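Local atomic coordinates of putative chromatin binding protein (Chaetomium thermophilum, PDB entry 6QP0), a protein that binds ATP and probably hydrolyses it in a tRNA-dependent manner, an activity tied to tRNA modification by Elongator. Residues R150-V162 / E217-L231. Numbering follows the deposited sequence.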
ATOM      1  N   ARG A 150     -12.212  14.177  -5.789  1.00 44.58           N
ATOM      2  CA  ARG A 150     -12.391  15.369  -4.960  1.00 48.88           C
ATOM      3  C   ARG A 150     -12.207  15.039  -3.479  1.00 45.75           C
ATOM      4  O   ARG A 150     -12.993  15.446  -2.622  1.00 45.66           O
ATOM      5  CB  ARG A 150     -13.759  16.004  -5.219  1.00 54.11           C
ATOM      6  CG  ARG A 150     -13.978  16.386  -6.674  1.00 56.73           C
ATOM      7  CD  ARG A 150     -15.371  16.934  -6.919  1.00 60.25           C
ATOM      8  NE  ARG A 150     -15.579  17.244  -8.331  1.00 62.52           N
ATOM      9  CZ  ARG A 150     -15.817  16.333  -9.272  1.00 61.69           C
ATOM     10  NH1 ARG A 150     -15.873  15.046  -8.959  1.00 59.17           N
ATOM     11  NH2 ARG A 150     -15.995  16.711 -10.531  1.00 63.33           N
ATOM     12  N   THR A 151     -11.145  14.298  -3.183  1.00 44.48           N
ATOM     13  CA  THR A 151     -10.844  13.858  -1.828  1.00 44.78           C
ATOM     14  C   THR A 151      -9.342  13.858  -1.625  1.00 45.28           C
ATOM     15  O   THR A 151      -8.580  13.677  -2.585  1.00 45.86           O
ATOM     16  CB  THR A 151     -11.413  12.454  -1.563  1.00 41.78           C
ATOM     17  OG1 THR A 151     -11.289  12.139  -0.172  1.00 39.40           O
ATOM     18  CG2 THR A 151     -10.679  11.407  -2.392  1.00 41.15           C
ATOM     19  N   PRO A 152      -8.871  14.065  -0.392  1.00 44.37           N
ATOM     20  CA  PRO A 152      -7.426  14.133  -0.160  1.00 42.81           C
ATOM     21  C   PRO A 152      -6.756  12.777  -0.328  1.00 39.59           C
ATOM     22  O   PRO A 152      -7.379  11.721  -0.203  1.00 39.64           O
ATOM     23  CB  PRO A 152      -7.309  14.624   1.290  1.00 43.37           C
ATOM     24  CG  PRO A 152      -8.677  15.114   1.665  1.00 45.07           C
ATOM     25  CD  PRO A 152      -9.634  14.310   0.845  1.00 45.01           C
ATOM     26  N   SER A 153      -5.455  12.826  -0.605  1.00 35.98           N
ATOM     27  CA  SER A 153      -4.628  11.633  -0.709  1.00 34.54           C
ATOM     28  C   SER A 153      -3.334  11.838   0.064  1.00 34.44           C
ATOM     29  O   SER A 153      -2.867  12.966   0.241  1.00 35.25           O
ATOM     30  CB  SER A 153      -4.301  11.299  -2.168  1.00 33.78           C
ATOM     31  OG  SER A 153      -3.710  12.406  -2.824  1.00 34.38           O
ATOM     32  N   CYS A 154      -2.756  10.728   0.520  1.00 36.16           N
ATOM     33  CA  CYS A 154      -1.474  10.760   1.209  1.00 36.01           C
ATOM     34  C   CYS A 154      -0.763   9.437   0.968  1.00 34.56           C
ATOM     35  O   CYS A 154      -1.325   8.497   0.397  1.00 33.50           O
ATOM     36  CB  CYS A 154      -1.644  11.025   2.710  1.00 36.90           C
ATOM     37  SG  CYS A 154      -2.347   9.653   3.664  1.00 36.60           S
ATOM     38  N   VAL A 155       0.490   9.377   1.410  1.00 33.25           N
ATOM     39  CA  VAL A 155       1.326   8.193   1.266  1.00 33.64           C
ATOM     40  C   VAL A 155       1.826   7.784   2.645  1.00 35.53           C
ATOM     41  O   VAL A 155       2.237   8.633   3.445  1.00 37.09           O
ATOM     42  CB  VAL A 155       2.507   8.444   0.306  1.00 32.23           C
ATOM     43  CG1 VAL A 155       3.366   7.196   0.183  1.00 31.84           C
ATOM     44  CG2 VAL A 155       1.997   8.888  -1.060  1.00 32.03           C
ATOM     45  N   LEU A 156       1.790   6.482   2.918  1.00 35.70           N
ATOM     46  CA  LEU A 156       2.231   5.925   4.196  1.00 34.55           C
ATOM     47  C   LEU A 156       3.252   4.828   3.910  1.00 34.68           C
ATOM     48  O   LEU A 156       2.887   3.718   3.509  1.00 33.04           O
ATOM     49  CB  LEU A 156       1.050   5.384   4.996  1.00 34.04           C
ATOM     50  CG  LEU A 156       1.406   4.516   6.202  1.00 35.30           C
ATOM     51  CD1 LEU A 156       2.322   5.268   7.159  1.00 35.71           C
ATOM     52  CD2 LEU A 156       0.146   4.053   6.916  1.00 35.44           C
ATOM     53  N   GLN A 157       4.528   5.135   4.127  1.00 35.13           N
ATOM     54  CA  GLN A 157       5.596   4.173   3.898  1.00 36.59           C
ATOM     55  C   GLN A 157       5.838   3.337   5.146  1.00 39.56           C
ATOM     56  O   GLN A 157       5.729   3.830   6.274  1.00 40.30           O
ATOM     57  CB  GLN A 157       6.887   4.880   3.485  1.00 36.18           C
ATOM     58  CG  GLN A 157       7.981   3.933   3.017  1.00 35.27           C
ATOM     59  CD  GLN A 157       9.175   4.668   2.447  1.00 34.40           C
ATOM     60  OE1 GLN A 157       9.305   5.881   2.608  1.00 34.98           O
ATOM     61  NE2 GLN A 157      10.053   3.938   1.772  1.00 33.82           N
ATOM     62  N   VAL A 158       6.175   2.071   4.935  1.00 44.44           N
ATOM     63  CA  VAL A 158       6.378   1.120   6.017  1.00 47.30           C
ATOM     64  C   VAL A 158       7.640   0.328   5.718  1.00 46.52           C
ATOM     65  O   VAL A 158       8.004   0.115   4.556  1.00 46.82           O
ATOM     66  CB  VAL A 158       5.165   0.176   6.185  1.00 50.04           C
ATOM     67  CG1 VAL A 158       5.461  -0.908   7.212  1.00 51.80           C
ATOM     68  CG2 VAL A 158       3.927   0.968   6.585  1.00 51.20           C
ATOM     69  N   GLY A 159       8.314  -0.106   6.775  1.00 45.47           N
ATOM     70  CA  GLY A 159       9.496  -0.920   6.606  1.00 45.38           C
ATOM     71  C   GLY A 159      10.382  -0.963   7.828  1.00 46.23           C
ATOM     72  O   GLY A 159      10.687   0.074   8.423  1.00 44.68           O
ATOM     73  N   GLY A 160      10.787  -2.170   8.218  1.00 46.81           N
ATOM     74  CA  GLY A 160      11.800  -2.351   9.235  1.00 49.46           C
ATOM     75  C   GLY A 160      13.203  -2.473   8.697  1.00 51.56           C
ATOM     76  O   GLY A 160      14.157  -2.536   9.476  1.00 53.36           O
ATOM     77  N   GLY A 161      13.349  -2.508   7.375  1.00 52.30           N
ATOM     78  CA  GLY A 161      14.649  -2.596   6.745  1.00 51.64           C
ATOM     79  C   GLY A 161      14.698  -3.665   5.675  1.00 49.79           C
ATOM     80  O   GLY A 161      13.903  -4.609   5.693  1.00 51.61           O
ATOM     81  N   VAL A 162      15.626  -3.522   4.725  1.00 50.59           N
ATOM     82  CA  VAL A 162      15.798  -4.536   3.693  1.00 49.71           C
ATOM     83  C   VAL A 162      16.189  -5.869   4.313  1.00 51.37           C
ATOM     84  O   VAL A 162      15.812  -6.935   3.810  1.00 52.60           O
ATOM     85  CB  VAL A 162      16.846  -4.071   2.661  1.00 50.39           C
ATOM     86  CG1 VAL A 162      17.014  -5.108   1.562  1.00 50.53           C
ATOM     87  CG2 VAL A 162      16.458  -2.722   2.073  1.00 49.88           C
ATOM     88  N   GLU A 217      11.702   5.279  -3.747  1.00 36.42           N
ATOM     89  CA  GLU A 217      11.388   5.889  -2.464  1.00 35.38           C
ATOM     90  C   GLU A 217      10.402   7.034  -2.658  1.00 34.88           C
ATOM     91  O   GLU A 217      10.544   7.827  -3.600  1.00 35.73           O
ATOM     92  CB  GLU A 217      12.663   6.405  -1.794  1.00 35.23           C
ATOM     93  CG  GLU A 217      13.698   5.330  -1.490  1.00 36.10           C
ATOM     94  CD  GLU A 217      13.227   4.351  -0.431  1.00 35.93           C
ATOM     95  OE1 GLU A 217      12.132   4.564   0.130  1.00 34.58           O
ATOM     96  OE2 GLU A 217      13.951   3.369  -0.159  1.00 37.46           O
ATOM     97  N   PRO A 218       9.384   7.154  -1.807  1.00 34.89           N
ATOM     98  CA  PRO A 218       8.509   8.328  -1.879  1.00 34.53           C
ATOM     99  C   PRO A 218       9.298   9.613  -1.664  1.00 35.09           C
ATOM    100  O   PRO A 218      10.160   9.699  -0.787  1.00 35.21           O
ATOM    101  CB  PRO A 218       7.490   8.089  -0.760  1.00 33.21           C
ATOM    102  CG  PRO A 218       7.475   6.611  -0.576  1.00 33.00           C
ATOM    103  CD  PRO A 218       8.885   6.155  -0.839  1.00 34.18           C
ATOM    104  N   ASN A 219       8.991  10.614  -2.485  1.00 34.63           N
ATOM    105  CA  ASN A 219       9.705  11.886  -2.467  1.00 34.21           C
ATOM    106  C   ASN A 219       8.776  12.992  -1.987  1.00 33.84           C
ATOM    107  O   ASN A 219       7.911  13.449  -2.751  1.00 32.40           O
ATOM    108  CB  ASN A 219      10.242  12.206  -3.865  1.00 34.30           C
ATOM    109  CG  ASN A 219      11.196  13.375  -3.866  1.00 34.46           C
ATOM    110  OD1 ASN A 219      11.246  14.151  -2.912  1.00 34.48           O
ATOM    111  ND2 ASN A 219      11.961  13.512  -4.942  1.00 35.75           N
ATOM    112  N   PRO A 220       8.906  13.460  -0.741  1.00 33.82           N
ATOM    113  CA  PRO A 220       8.031  14.549  -0.271  1.00 33.02           C
ATOM    114  C   PRO A 220       8.214  15.851  -1.031  1.00 33.47           C
ATOM    115  O   PRO A 220       7.415  16.775  -0.836  1.00 33.96           O
ATOM    116  CB  PRO A 220       8.425  14.712   1.204  1.00 35.37           C
ATOM    117  CG  PRO A 220       9.102  13.433   1.572  1.00 35.15           C
ATOM    118  CD  PRO A 220       9.790  12.964   0.328  1.00 34.96           C
ATOM    119  N   MET A 221       9.244  15.963  -1.871  1.00 34.10           N
ATOM    120  CA  MET A 221       9.382  17.142  -2.716  1.00 35.33           C
ATOM    121  C   MET A 221       8.287  17.192  -3.775  1.00 35.43           C
ATOM    122  O   MET A 221       7.942  18.277  -4.259  1.00 37.97           O
ATOM    123  CB  MET A 221      10.759  17.153  -3.381  1.00 36.28           C
ATOM    124  CG  MET A 221      11.926  17.080  -2.404  1.00 36.54           C
ATOM    125  SD  MET A 221      12.163  18.603  -1.467  1.00 37.51           S
ATOM    126  CE  MET A 221      12.870  19.666  -2.720  1.00 39.34           C
ATOM    127  N   THR A 222       7.735  16.040  -4.144  1.00 34.44           N
ATOM    128  CA  THR A 222       6.685  15.970  -5.150  1.00 34.64           C
ATOM    129  C   THR A 222       5.317  15.973  -4.482  1.00 34.96           C
ATOM    130  O   THR A 222       5.132  15.394  -3.407  1.00 33.10           O
ATOM    131  CB  THR A 222       6.839  14.715  -6.010  1.00 34.15           C
ATOM    132  OG1 THR A 222       6.692  13.549  -5.191  1.00 32.73           O
ATOM    133  CG2 THR A 222       8.205  14.695  -6.684  1.00 35.12           C
ATOM    134  N   ARG A 223       4.354  16.627  -5.137  1.00 43.68           N
ATOM    135  CA  ARG A 223       3.022  16.777  -4.568  1.00 46.49           C
ATOM    136  C   ARG A 223       2.258  15.463  -4.504  1.00 43.15           C
ATOM    137  O   ARG A 223       1.352  15.333  -3.673  1.00 42.93           O
ATOM    138  CB  ARG A 223       2.221  17.796  -5.381  1.00 52.97           C
ATOM    139  CG  ARG A 223       2.029  17.407  -6.836  1.00 55.37           C
ATOM    140  CD  ARG A 223       1.387  18.526  -7.639  1.00 59.71           C
ATOM    141  NE  ARG A 223       1.138  18.121  -9.019  1.00 62.94           N
ATOM    142  CZ  ARG A 223       2.071  18.070  -9.966  1.00 65.01           C
ATOM    143  NH1 ARG A 223       1.747  17.687 -11.193  1.00 66.26           N
ATOM    144  NH2 ARG A 223       3.325  18.398  -9.689  1.00 64.80           N
ATOM    145  N   TRP A 224       2.589  14.490  -5.350  1.00 38.73           N
ATOM    146  CA  TRP A 224       1.856  13.232  -5.362  1.00 36.18           C
ATOM    147  C   TRP A 224       2.371  12.234  -4.336  1.00 34.70           C
ATOM    148  O   TRP A 224       1.661  11.272  -4.019  1.00 33.89           O
ATOM    149  CB  TRP A 224       1.897  12.599  -6.758  1.00 36.75           C
ATOM    150  CG  TRP A 224       3.275  12.341  -7.272  1.00 36.92           C
ATOM    151  CD1 TRP A 224       4.031  11.226  -7.062  1.00 36.61           C
ATOM    152  CD2 TRP A 224       4.061  13.212  -8.091  1.00 38.50           C
ATOM    153  NE1 TRP A 224       5.243  11.350  -7.697  1.00 37.98           N
ATOM    154  CE2 TRP A 224       5.285  12.561  -8.336  1.00 38.94           C
ATOM    155  CE3 TRP A 224       3.849  14.479  -8.640  1.00 41.33           C
ATOM    156  CZ2 TRP A 224       6.295  13.134  -9.106  1.00 40.97           C
ATOM    157  CZ3 TRP A 224       4.852  15.048  -9.404  1.00 43.72           C
ATOM    158  CH2 TRP A 224       6.060  14.376  -9.631  1.00 43.04           C
ATOM    159  N   ASP A 225       3.576  12.434  -3.809  1.00 35.67           N
ATOM    160  CA  ASP A 225       4.084  11.614  -2.719  1.00 34.91           C
ATOM    161  C   ASP A 225       3.889  12.265  -1.357  1.00 34.13           C
ATOM    162  O   ASP A 225       4.232  11.656  -0.339  1.00 34.65           O
ATOM    163  CB  ASP A 225       5.568  11.300  -2.932  1.00 35.89           C
ATOM    164  CG  ASP A 225       5.790  10.207  -3.959  1.00 35.97           C
ATOM    165  OD1 ASP A 225       4.828   9.474  -4.272  1.00 35.76           O
ATOM    166  OD2 ASP A 225       6.932  10.075  -4.449  1.00 36.60           O
ATOM    167  N   SER A 226       3.351  13.484  -1.313  1.00 34.60           N
ATOM    168  CA  SER A 226       3.056  14.155  -0.059  1.00 35.53           C
ATOM    169  C   SER A 226       1.548  14.292   0.118  1.00 35.58           C
ATOM    170  O   SER A 226       0.804  14.326  -0.867  1.00 33.36           O
ATOM    171  CB  SER A 226       3.689  15.551  -0.004  1.00 37.00           C
ATOM    172  OG  SER A 226       2.948  16.469  -0.789  1.00 39.21           O
ATOM    173  N   PRO A 227       1.056  14.380   1.363  1.00 38.69           N
ATOM    174  CA  PRO A 227       1.833  14.282   2.610  1.00 39.25           C
ATOM    175  C   PRO A 227       2.344  12.866   2.875  1.00 37.91           C
ATOM    176  O   PRO A 227       1.575  11.911   2.801  1.00 38.56           O
ATOM    177  CB  PRO A 227       0.831  14.716   3.687  1.00 40.70           C
ATOM    178  CG  PRO A 227      -0.513  14.506   3.077  1.00 41.29           C
ATOM    179  CD  PRO A 227      -0.349  14.750   1.609  1.00 39.73           C
ATOM    180  N   LEU A 228       3.636  12.742   3.169  1.00 36.25           N
ATOM    181  CA  LEU A 228       4.268  11.449   3.386  1.00 35.59           C
ATOM    182  C   LEU A 228       4.308  11.125   4.873  1.00 35.79           C
ATOM    183  O   LEU A 228       4.545  12.003   5.705  1.00 38.97           O
ATOM    184  CB  LEU A 228       5.687  11.431   2.814  1.00 33.34           C
ATOM    185  CG  LEU A 228       6.475  10.136   3.028  1.00 35.59           C
ATOM    186  CD1 LEU A 228       5.749   8.948   2.411  1.00 34.84           C
ATOM    187  CD2 LEU A 228       7.883  10.253   2.461  1.00 34.98           C
ATOM    188  N   PHE A 229       4.074   9.856   5.196  1.00 37.40           N
ATOM    189  CA  PHE A 229       4.176   9.358   6.560  1.00 39.87           C
ATOM    190  C   PHE A 229       4.907   8.024   6.532  1.00 42.13           C
ATOM    191  O   PHE A 229       4.778   7.250   5.580  1.00 43.13           O
ATOM    192  CB  PHE A 229       2.801   9.186   7.212  1.00 41.82           C
ATOM    193  CG  PHE A 229       1.934  10.408   7.125  1.00 40.67           C
ATOM    194  CD1 PHE A 229       1.944  11.355   8.135  1.00 41.31           C
ATOM    195  CD2 PHE A 229       1.104  10.609   6.034  1.00 39.67           C
ATOM    196  CE1 PHE A 229       1.145  12.479   8.059  1.00 40.45           C
ATOM    197  CE2 PHE A 229       0.305  11.732   5.951  1.00 38.89           C
ATOM    198  CZ  PHE A 229       0.326  12.668   6.965  1.00 38.97           C
ATOM    199  N   LEU A 230       5.682   7.765   7.581  1.00 41.15           N
ATOM    200  CA  LEU A 230       6.487   6.555   7.668  1.00 43.01           C
ATOM    201  C   LEU A 230       6.276   5.886   9.018  1.00 46.59           C
ATOM    202  O   LEU A 230       5.980   6.544  10.018  1.00 46.36           O
ATOM    203  CB  LEU A 230       7.977   6.862   7.463  1.00 42.26           C
ATOM    204  CG  LEU A 230       8.361   7.503   6.127  1.00 40.75           C
ATOM    205  CD1 LEU A 230       8.160   9.010   6.155  1.00 40.03           C
ATOM    206  CD2 LEU A 230       9.799   7.159   5.761  1.00 42.29           C
ATOM    207  N   LEU A 231       6.432   4.562   9.033  1.00 52.99           N
ATOM    208  CA  LEU A 231       6.288   3.766  10.253  1.00 57.31           C
ATOM    209  C   LEU A 231       7.335   2.656  10.214  1.00 60.20           C
ATOM    210  O   LEU A 231       7.181   1.677   9.478  1.00 61.27           O
ATOM    211  CB  LEU A 231       4.886   3.184  10.384  1.00 59.06           C
ATOM    212  CG  LEU A 231       3.723   4.143  10.633  1.00 59.29           C
ATOM    213  CD1 LEU A 231       2.405   3.375  10.631  1.00 60.81           C
ATOM    214  CD2 LEU A 231       3.908   4.884  11.942  1.00 59.58           C
TER
HETATM  215  O   HOH W   1      -0.506  12.058  -2.626  1.00 65.98           O
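Val155 and Gln157 join strand 153-158 to strand 228-231 in parallel, each using its N-H and its carbonyl oxygen. Val155 N gives a nearly straight bond to Pro227 O (3.1 Å, 177° at the hydrogen), and Val155 O receives Phe229 N. Gln157 N bonds Phe229 O at 2.6 Å, and Gln157 O takes Leu231 N. Gly159 N to Leu231 O, at 3.4 Å, is a weak bond.

Packing is close around the buried Val155. With CG1 anti to the backbone N (chi1 180°), its methyls part: CG1 meets Leu228 CD1 at 3.7 Å, while CG2 rests 3.6 Å from Asp225 O in the loop before strand 228-231. On the other face, Leu156 CD1 touches Phe229 CB and Leu231 CG, each at 3.9 Å, and comes closest to Phe229 O. Cys154 CB approaches CE2 of the Phe229 ring edge-on, in the ring plane, and its SG makes an oblique sulfur-aromatic contact. The more exposed side mixes polar and apolar groups: extended Gln157 crosses Glu217 at about a right angle, NE2 reaches Glu217 OE1 (2.7 Å) close to the amide plane, and Leu230 lies alongside, CD2 3.4 Å from Gln157 OE1. At the opposite end, a water takes a hydrogen from Ser153 OG and donates to Trp224 O and Ser226 O.

Asp225 OD2 accepts from Asn219 N, while its OD1 forms a salt bridge with Arg139 of helix 136-148. Strand 228-231 is an outermost strand of the parallel P-loop NTPase sheet; strand 153-158 hydrogen-bonds strand 4-9 on its other side, and helix 237-250 packs over Phe229 and Leu231.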